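Long-range contact in cell wall binding protein cwp8 (PDB 5J6Q), which probably attaches to the bacterial cell wall through its three CWB2 modules, as a protein associated with the S-layer: residues 283-297 against 568-580. Numbering follows the deposited sequence.
With SO4 (sulfate ion), chain D; SO4 (sulfate ion), chain H.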
ATOM      1  N   GLU A 283     -14.263  -6.385  -2.745  1.00 69.21           N
ATOM      2  CA  GLU A 283     -13.341  -7.515  -2.789  1.00 59.89           C
ATOM      3  C   GLU A 283     -12.258  -7.230  -3.775  1.00 49.73           C
ATOM      4  O   GLU A 283     -12.566  -6.843  -4.892  1.00 45.68           O
ATOM      5  CB  GLU A 283     -14.137  -8.791  -3.205  1.00 59.91           C
ATOM      6  CG  GLU A 283     -14.612  -9.625  -2.021  1.00 66.99           C
ATOM      7  CD  GLU A 283     -14.905 -11.074  -2.425  1.00 79.49           C
ATOM      8  OE1 GLU A 283     -14.148 -11.980  -1.990  1.00 81.23           O
ATOM      9  OE2 GLU A 283     -15.886 -11.298  -3.184  1.00 83.43           O
ATOM     10  N   LEU A 284     -10.964  -7.402  -3.406  1.00 46.87           N
ATOM     11  CA  LEU A 284      -9.913  -7.080  -4.380  1.00 37.17           C
ATOM     12  C   LEU A 284      -9.776  -8.159  -5.425  1.00 38.14           C
ATOM     13  O   LEU A 284     -10.208  -9.287  -5.194  1.00 37.63           O
ATOM     14  CB  LEU A 284      -8.523  -6.879  -3.682  1.00 43.65           C
ATOM     15  CG  LEU A 284      -8.516  -6.118  -2.292  1.00 51.67           C
ATOM     16  CD1 LEU A 284      -7.073  -5.920  -1.878  1.00 53.06           C
ATOM     17  CD2 LEU A 284      -9.161  -4.673  -2.400  1.00 57.32           C
ATOM     18  N   LYS A 285      -9.112  -7.815  -6.561  1.00 36.26           N
ATOM     19  CA  LYS A 285      -8.830  -8.744  -7.594  1.00 36.75           C
ATOM     20  C   LYS A 285      -7.613  -9.712  -7.147  1.00 43.97           C
ATOM     21  O   LYS A 285      -7.576 -10.890  -7.524  1.00 41.76           O
ATOM     22  CB  LYS A 285      -8.480  -8.000  -8.856  1.00 35.45           C
ATOM     23  CG  LYS A 285      -9.632  -7.073  -9.446  1.00 49.71           C
ATOM     24  CD  LYS A 285     -10.871  -7.821  -9.953  1.00 64.29           C
ATOM     25  CE  LYS A 285     -12.000  -6.860 -10.440  1.00 73.48           C
ATOM     26  NZ  LYS A 285     -13.068  -6.612  -9.382  1.00 69.77           N
ATOM     27  N   VAL A 286      -6.654  -9.197  -6.376  1.00 40.99           N
ATOM     28  CA  VAL A 286      -5.489  -9.991  -5.912  1.00 36.92           C
ATOM     29  C   VAL A 286      -5.323  -9.702  -4.463  1.00 35.13           C
ATOM     30  O   VAL A 286      -5.191  -8.535  -4.044  1.00 36.15           O
ATOM     31  CB  VAL A 286      -4.272  -9.634  -6.725  1.00 36.54           C
ATOM     32  CG1 VAL A 286      -3.030 -10.481  -6.273  1.00 32.42           C
ATOM     33  CG2 VAL A 286      -4.566  -9.893  -8.209  1.00 33.75           C
ATOM     34  N   GLU A 287      -5.490 -10.741  -3.681  1.00 35.93           N
ATOM     35  CA  GLU A 287      -5.377 -10.669  -2.199  1.00 40.16           C
ATOM     36  C   GLU A 287      -4.258 -11.690  -1.743  1.00 34.64           C
ATOM     37  O   GLU A 287      -4.154 -12.764  -2.359  1.00 31.27           O
ATOM     38  CB  GLU A 287      -6.735 -11.046  -1.512  1.00 34.75           C
ATOM     39  CG  GLU A 287      -7.557  -9.778  -1.202  1.00 50.69           C
ATOM     40  CD  GLU A 287      -9.018 -10.033  -0.737  1.00 62.48           C
ATOM     41  OE1 GLU A 287      -9.284 -11.089  -0.164  1.00 60.93           O
ATOM     42  OE2 GLU A 287      -9.906  -9.132  -0.945  1.00 63.26           O
ATOM     43  N   VAL A 288      -3.450 -11.318  -0.751  1.00 33.42           N
ATOM     44  CA  VAL A 288      -2.431 -12.166  -0.143  1.00 32.53           C
ATOM     45  C   VAL A 288      -2.921 -12.473   1.340  1.00 36.62           C
ATOM     46  O   VAL A 288      -3.304 -11.566   2.122  1.00 35.21           O
ATOM     47  CB  VAL A 288      -1.084 -11.403  -0.151  1.00 34.54           C
ATOM     48  CG1 VAL A 288       0.054 -12.260   0.427  1.00 27.33           C
ATOM     49  CG2 VAL A 288      -0.762 -10.976  -1.559  1.00 33.00           C
ATOM     50  N   LEU A 289      -2.957 -13.758   1.695  1.00 32.48           N
ATOM     51  CA  LEU A 289      -3.274 -14.185   3.029  1.00 24.71           C
ATOM     52  C   LEU A 289      -1.861 -14.721   3.566  1.00 28.20           C
ATOM     53  O   LEU A 289      -1.558 -15.810   3.174  1.00 28.39           O
ATOM     54  CB  LEU A 289      -4.263 -15.396   3.090  1.00 24.89           C
ATOM     55  CG  LEU A 289      -5.771 -14.972   2.670  1.00 37.07           C
ATOM     56  CD1 LEU A 289      -6.507 -16.176   2.761  1.00 23.18           C
ATOM     57  CD2 LEU A 289      -6.305 -13.778   3.561  1.00 26.98           C
ATOM     58  N   SER A 290      -1.094 -13.992   4.398  1.00 30.96           N
ATOM     59  CA  SER A 290       0.139 -14.560   4.873  1.00 32.26           C
ATOM     60  C   SER A 290       0.652 -13.859   6.054  1.00 34.79           C
ATOM     61  O   SER A 290       0.136 -12.806   6.382  1.00 35.21           O
ATOM     62  CB  SER A 290       1.188 -14.441   3.797  1.00 29.62           C
ATOM     63  OG  SER A 290       1.327 -13.053   3.625  1.00 39.30           O
ATOM     64  N   GLY A 291       1.776 -14.444   6.701  1.00 34.20           N
ATOM     65  CA  GLY A 291       2.403 -13.793   7.819  1.00 39.59           C
ATOM     66  C   GLY A 291       3.884 -14.080   7.655  1.00 47.35           C
ATOM     67  O   GLY A 291       4.333 -14.612   6.579  1.00 43.48           O
ATOM     68  N   ASP A 292       4.620 -13.779   8.728  1.00 44.27           N
ATOM     69  CA  ASP A 292       6.075 -13.937   8.749  1.00 48.25           C
ATOM     70  C   ASP A 292       6.469 -15.392   8.878  1.00 49.23           C
ATOM     71  O   ASP A 292       7.675 -15.723   8.737  1.00 50.72           O
ATOM     72  CB  ASP A 292       6.689 -13.098   9.911  1.00 51.73           C
ATOM     73  CG  ASP A 292       5.962 -13.323  11.238  1.00 59.84           C
ATOM     74  OD1 ASP A 292       5.771 -14.482  11.617  1.00 65.95           O
ATOM     75  OD2 ASP A 292       5.599 -12.334  11.893  1.00 66.62           O
ATOM     76  N   SER A 293       5.482 -16.320   9.142  1.00 44.13           N
ATOM     77  CA  SER A 293       5.911 -17.738   9.214  1.00 40.84           C
ATOM     78  C   SER A 293       4.726 -18.641   8.857  1.00 40.91           C
ATOM     79  O   SER A 293       3.618 -18.108   8.637  1.00 45.14           O
ATOM     80  CB  SER A 293       6.438 -18.067  10.619  1.00 43.90           C
ATOM     81  OG  SER A 293       5.389 -18.030  11.595  1.00 45.80           O
ATOM     82  N   ARG A 294       4.924 -19.941   8.762  1.00 38.05           N
ATOM     83  CA  ARG A 294       3.831 -20.895   8.495  1.00 41.25           C
ATOM     84  C   ARG A 294       2.759 -20.813   9.587  1.00 42.57           C
ATOM     85  O   ARG A 294       1.535 -20.905   9.296  1.00 39.27           O
ATOM     86  CB  ARG A 294       4.394 -22.327   8.365  1.00 43.95           C
ATOM     87  CG  ARG A 294       5.016 -22.872   9.678  1.00 45.07           C
ATOM     88  CD  ARG A 294       5.814 -24.175   9.420  1.00 51.60           C
ATOM     89  NE  ARG A 294       6.730 -24.024   8.299  1.00 56.59           N
ATOM     90  CZ  ARG A 294       7.035 -25.001   7.440  1.00 59.26           C
ATOM     91  NH1 ARG A 294       7.861 -24.765   6.427  1.00 57.27           N
ATOM     92  NH2 ARG A 294       6.517 -26.212   7.589  1.00 49.92           N
ATOM     93  N   PHE A 295       3.175 -20.587  10.836  1.00 41.51           N
ATOM     94  CA  PHE A 295       2.192 -20.356  11.962  1.00 42.68           C
ATOM     95  C   PHE A 295       1.321 -19.103  11.734  1.00 41.15           C
ATOM     96  O   PHE A 295       0.106 -19.195  11.899  1.00 40.12           O
ATOM     97  CB  PHE A 295       2.921 -20.144  13.364  1.00 41.90           C
ATOM     98  CG  PHE A 295       3.844 -21.305  13.622  1.00 43.87           C
ATOM     99  CD1 PHE A 295       5.220 -21.158  13.497  1.00 51.73           C
ATOM    100  CD2 PHE A 295       3.338 -22.558  13.932  1.00 46.68           C
ATOM    101  CE1 PHE A 295       6.079 -22.254  13.672  1.00 44.01           C
ATOM    102  CE2 PHE A 295       4.189 -23.651  14.102  1.00 57.48           C
ATOM    103  CZ  PHE A 295       5.562 -23.488  13.962  1.00 52.34           C
ATOM    104  N   THR A 296       1.931 -17.920  11.341  1.00 43.13           N
ATOM    105  CA  THR A 296       1.071 -16.711  11.192  1.00 40.91           C
ATOM    106  C   THR A 296       0.271 -16.753   9.851  1.00 42.76           C
ATOM    107  O   THR A 296      -0.885 -16.252   9.793  1.00 40.32           O
ATOM    108  CB  THR A 296       1.861 -15.453  11.413  1.00 42.08           C
ATOM    109  OG1 THR A 296       3.121 -15.563  10.686  1.00 48.88           O
ATOM    110  CG2 THR A 296       2.135 -15.246  12.916  1.00 43.74           C
ATOM    111  N   THR A 297       0.851 -17.379   8.798  1.00 40.54           N
ATOM    112  CA  THR A 297       0.031 -17.623   7.582  1.00 37.78           C
ATOM    113  C   THR A 297      -1.148 -18.495   7.974  1.00 33.07           C
ATOM    114  O   THR A 297      -2.287 -18.163   7.591  1.00 34.32           O
ATOM    115  CB  THR A 297       0.841 -18.309   6.498  1.00 35.63           C
ATOM    116  OG1 THR A 297       1.926 -17.421   6.163  1.00 37.24           O
ATOM    117  CG2 THR A 297      -0.004 -18.667   5.260  1.00 27.50           C
ATOM    118  N   ASN A 568     -13.380 -17.878 -15.798  1.00 41.59           N
ATOM    119  CA  ASN A 568     -14.451 -17.278 -14.968  1.00 43.78           C
ATOM    120  C   ASN A 568     -13.885 -16.753 -13.607  1.00 45.80           C
ATOM    121  O   ASN A 568     -14.649 -16.137 -12.885  1.00 41.23           O
ATOM    122  CB  ASN A 568     -15.552 -18.334 -14.693  1.00 42.52           C
ATOM    123  CG  ASN A 568     -16.175 -18.820 -16.043  1.00 49.45           C
ATOM    124  OD1 ASN A 568     -16.701 -18.015 -16.821  1.00 52.48           O
ATOM    125  ND2 ASN A 568     -16.005 -20.052 -16.483  1.00 43.40           N
ATOM    126  N   ALA A 569     -12.546 -16.956 -13.300  1.00 39.14           N
ATOM    127  CA  ALA A 569     -12.019 -16.549 -11.995  1.00 42.42           C
ATOM    128  C   ALA A 569     -12.023 -15.028 -11.838  1.00 37.81           C
ATOM    129  O   ALA A 569     -11.471 -14.390 -12.663  1.00 37.91           O
ATOM    130  CB  ALA A 569     -10.598 -17.078 -11.804  1.00 45.10           C
ATOM    131  N   THR A 570     -12.668 -14.460 -10.803  1.00 42.52           N
ATOM    132  CA  THR A 570     -12.721 -13.002 -10.670  1.00 43.74           C
ATOM    133  C   THR A 570     -11.950 -12.582  -9.469  1.00 47.83           C
ATOM    134  O   THR A 570     -12.119 -11.454  -8.995  1.00 49.63           O
ATOM    135  CB  THR A 570     -14.194 -12.512 -10.601  1.00 49.90           C
ATOM    136  OG1 THR A 570     -14.866 -13.172  -9.515  1.00 53.54           O
ATOM    137  CG2 THR A 570     -14.935 -12.782 -11.940  1.00 52.13           C
ATOM    138  N   LYS A 571     -11.002 -13.462  -9.011  1.00 45.83           N
ATOM    139  CA  LYS A 571     -10.200 -13.200  -7.819  1.00 38.75           C
ATOM    140  C   LYS A 571      -9.015 -14.188  -7.746  1.00 35.99           C
ATOM    141  O   LYS A 571      -9.194 -15.430  -7.941  1.00 36.68           O
ATOM    142  CB  LYS A 571     -11.098 -13.359  -6.536  1.00 36.65           C
ATOM    143  CG  LYS A 571     -10.522 -12.643  -5.310  1.00 38.56           C
ATOM    144  CD  LYS A 571     -11.221 -13.013  -4.022  1.00 38.87           C
ATOM    145  CE  LYS A 571     -10.848 -11.966  -2.987  1.00 40.13           C
ATOM    146  NZ  LYS A 571     -11.310 -12.283  -1.603  1.00 37.49           N
ATOM    147  N   LEU A 572      -7.856 -13.698  -7.505  1.00 31.78           N
ATOM    148  CA  LEU A 572      -6.656 -14.565  -7.302  1.00 30.27           C
ATOM    149  C   LEU A 572      -6.233 -14.355  -5.841  1.00 32.01           C
ATOM    150  O   LEU A 572      -5.986 -13.230  -5.439  1.00 34.32           O
ATOM    151  CB  LEU A 572      -5.633 -14.127  -8.307  1.00 33.82           C
ATOM    152  CG  LEU A 572      -4.286 -14.824  -8.279  1.00 33.40           C
ATOM    153  CD1 LEU A 572      -4.397 -16.385  -8.192  1.00 37.83           C
ATOM    154  CD2 LEU A 572      -3.628 -14.363  -9.547  1.00 42.17           C
ATOM    155  N   VAL A 573      -6.270 -15.396  -5.003  1.00 33.79           N
ATOM    156  CA  VAL A 573      -5.872 -15.244  -3.594  1.00 34.93           C
ATOM    157  C   VAL A 573      -4.491 -15.933  -3.439  1.00 37.99           C
ATOM    158  O   VAL A 573      -4.437 -17.143  -3.613  1.00 44.16           O
ATOM    159  CB  VAL A 573      -6.884 -15.923  -2.662  1.00 32.36           C
ATOM    160  CG1 VAL A 573      -6.488 -15.805  -1.206  1.00 26.18           C
ATOM    161  CG2 VAL A 573      -8.312 -15.363  -2.883  1.00 31.78           C
ATOM    162  N   GLN A 574      -3.409 -15.229  -3.146  1.00 34.02           N
ATOM    163  CA  GLN A 574      -2.094 -15.898  -2.855  1.00 26.29           C
ATOM    164  C   GLN A 574      -1.980 -16.341  -1.363  1.00 26.04           C
ATOM    165  O   GLN A 574      -2.171 -15.504  -0.507  1.00 29.47           O
ATOM    166  CB  GLN A 574      -0.908 -14.891  -3.085  1.00 29.09           C
ATOM    167  CG  GLN A 574       0.434 -15.426  -2.526  1.00 26.38           C
ATOM    168  CD  GLN A 574       1.561 -14.594  -3.072  1.00 35.32           C
ATOM    169  OE1 GLN A 574       1.482 -14.095  -4.190  1.00 33.43           O
ATOM    170  NE2 GLN A 574       2.550 -14.287  -2.232  1.00 27.75           N
ATOM    171  N   ILE A 575      -1.649 -17.583  -1.037  1.00 25.14           N
ATOM    172  CA  ILE A 575      -1.435 -17.991   0.343  1.00 26.27           C
ATOM    173  C   ILE A 575       0.105 -17.941   0.643  1.00 30.58           C
ATOM    174  O   ILE A 575       0.857 -18.619  -0.111  1.00 30.03           O
ATOM    175  CB  ILE A 575      -1.845 -19.489   0.619  1.00 25.85           C
ATOM    176  CG1 ILE A 575      -3.349 -19.756   0.129  1.00 30.60           C
ATOM    177  CG2 ILE A 575      -1.762 -19.826   2.174  1.00 20.36           C
ATOM    178  CD1 ILE A 575      -4.201 -18.707   0.717  1.00 22.40           C
ATOM    179  N   GLY A 576       0.565 -17.242   1.729  1.00 30.31           N
ATOM    180  CA  GLY A 576       2.028 -17.297   2.009  1.00 35.53           C
ATOM    181  C   GLY A 576       2.810 -16.272   1.236  1.00 34.59           C
ATOM    182  O   GLY A 576       2.243 -15.459   0.470  1.00 37.92           O
ATOM    183  N   GLU A 577       4.116 -16.300   1.411  1.00 35.63           N
ATOM    184  CA  GLU A 577       5.046 -15.332   0.812  1.00 41.16           C
ATOM    185  C   GLU A 577       6.108 -16.049  -0.005  1.00 42.02           C
ATOM    186  O   GLU A 577       6.182 -17.272   0.062  1.00 46.01           O
ATOM    187  CB  GLU A 577       5.771 -14.527   1.967  1.00 41.02           C
ATOM    188  CG  GLU A 577       4.857 -13.549   2.635  1.00 46.82           C
ATOM    189  CD  GLU A 577       4.374 -12.417   1.743  1.00 52.40           C
ATOM    190  OE1 GLU A 577       3.279 -11.887   2.043  1.00 53.49           O
ATOM    191  OE2 GLU A 577       5.070 -12.058   0.770  1.00 60.48           O
ATOM    192  N   GLY A 578       6.927 -15.353  -0.798  1.00 41.77           N
ATOM    193  CA  GLY A 578       7.937 -16.107  -1.579  1.00 41.63           C
ATOM    194  C   GLY A 578       7.440 -16.621  -2.932  1.00 40.29           C
ATOM    195  O   GLY A 578       8.039 -17.489  -3.551  1.00 38.54           O
ATOM    196  N   ILE A 579       6.280 -16.133  -3.407  1.00 38.33           N
ATOM    197  CA  ILE A 579       5.831 -16.566  -4.712  1.00 27.22           C
ATOM    198  C   ILE A 579       6.229 -15.473  -5.633  1.00 27.25           C
ATOM    199  O   ILE A 579       5.936 -14.314  -5.371  1.00 30.90           O
ATOM    200  CB  ILE A 579       4.279 -16.881  -4.718  1.00 33.20           C
ATOM    201  CG1 ILE A 579       3.953 -18.268  -3.950  1.00 31.38           C
ATOM    202  CG2 ILE A 579       3.876 -16.975  -6.178  1.00 32.61           C
ATOM    203  CD1 ILE A 579       2.514 -18.359  -3.412  1.00 35.33           C
ATOM    204  N   ALA A 580       6.913 -15.809  -6.739  1.00 33.24           N
ATOM    205  CA  ALA A 580       7.397 -14.799  -7.721  1.00 30.41           C
ATOM    206  C   ALA A 580       6.192 -13.947  -8.249  1.00 35.05           C
ATOM    207  O   ALA A 580       5.167 -14.546  -8.623  1.00 30.50           O
ATOM    208  CB  ALA A 580       8.000 -15.555  -8.893  1.00 30.17           C
TER
HETATM  209  S   SO4 D 703       8.417 -20.850   7.530  1.00 79.78           S
HETATM  210  O1  SO4 D 703       9.208 -21.958   6.916  1.00 80.52           O
HETATM  211  O2  SO4 D 703       9.218 -19.818   7.917  1.00 79.58           O
HETATM  212  O3  SO4 D 703       7.729 -21.273   8.671  1.00 80.12           O
HETATM  213  O4  SO4 D 703       7.404 -20.340   6.510  1.00 82.33           O
HETATM  214  S   SO4 H 707     -10.346 -15.597  -0.014  1.00 75.60           S
HETATM  215  O1  SO4 H 707      -9.235 -16.526  -0.269  1.00 77.70           O
HETATM  216  O2  SO4 H 707      -9.733 -14.249   0.567  1.00 69.86           O
HETATM  217  O3  SO4 H 707     -11.223 -15.231  -1.171  1.00 71.55           O
HETATM  218  O4  SO4 H 707     -11.016 -16.477   0.917  1.00 75.77           O
HETATM  219  O   HOH W   1     -12.123  -9.791  -6.817  1.00 42.51           O
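Lys571 reaches across to Glu283 and Glu287 where two parallel strands, 286-289 and 572-575, pair at the edge of a four-stranded parallel sheet. Strand 286-289 is outermost; the pairing brings a strand at the start of the CWB2 region beside one from its last module, consistent with the first and third modules closing on each other. Five backbone hydrogen bonds fix the register, from Leu572 N to Lys285 O through Gly576 N to Leu289 O. With CG anti to the backbone N (chi1 -160°) and the rest extended, Lys571 brings its ammonium between the two carboxylates. NZ forms salt bridges with Glu287 OE1 at 2.8 Å, from 54° above the carboxylate plane, and with Glu283 OE1 at 2.9 Å on its anti side, although Glu283 is poorly ordered. The chain H sulfate, probably from the crystallisation liquor, also accepts from NZ and from Lys515 and Tyr517. On the face carrying Glu287, Leu289 CD1 lies 4.0 Å from both Val573 CG1 and Ile575 CD1; Thr297 CG2, from helix 294-305, packs on Ile575 CG2 at 3.7 Å. Val286, Leu572, Val288 and Gln574 line the other face; Gln574 OE1 accepts from Arg200. Beyond the strands, Ser290 OG donates to Glu577 OE1 at 2.8 Å, on the carboxylate's anti side.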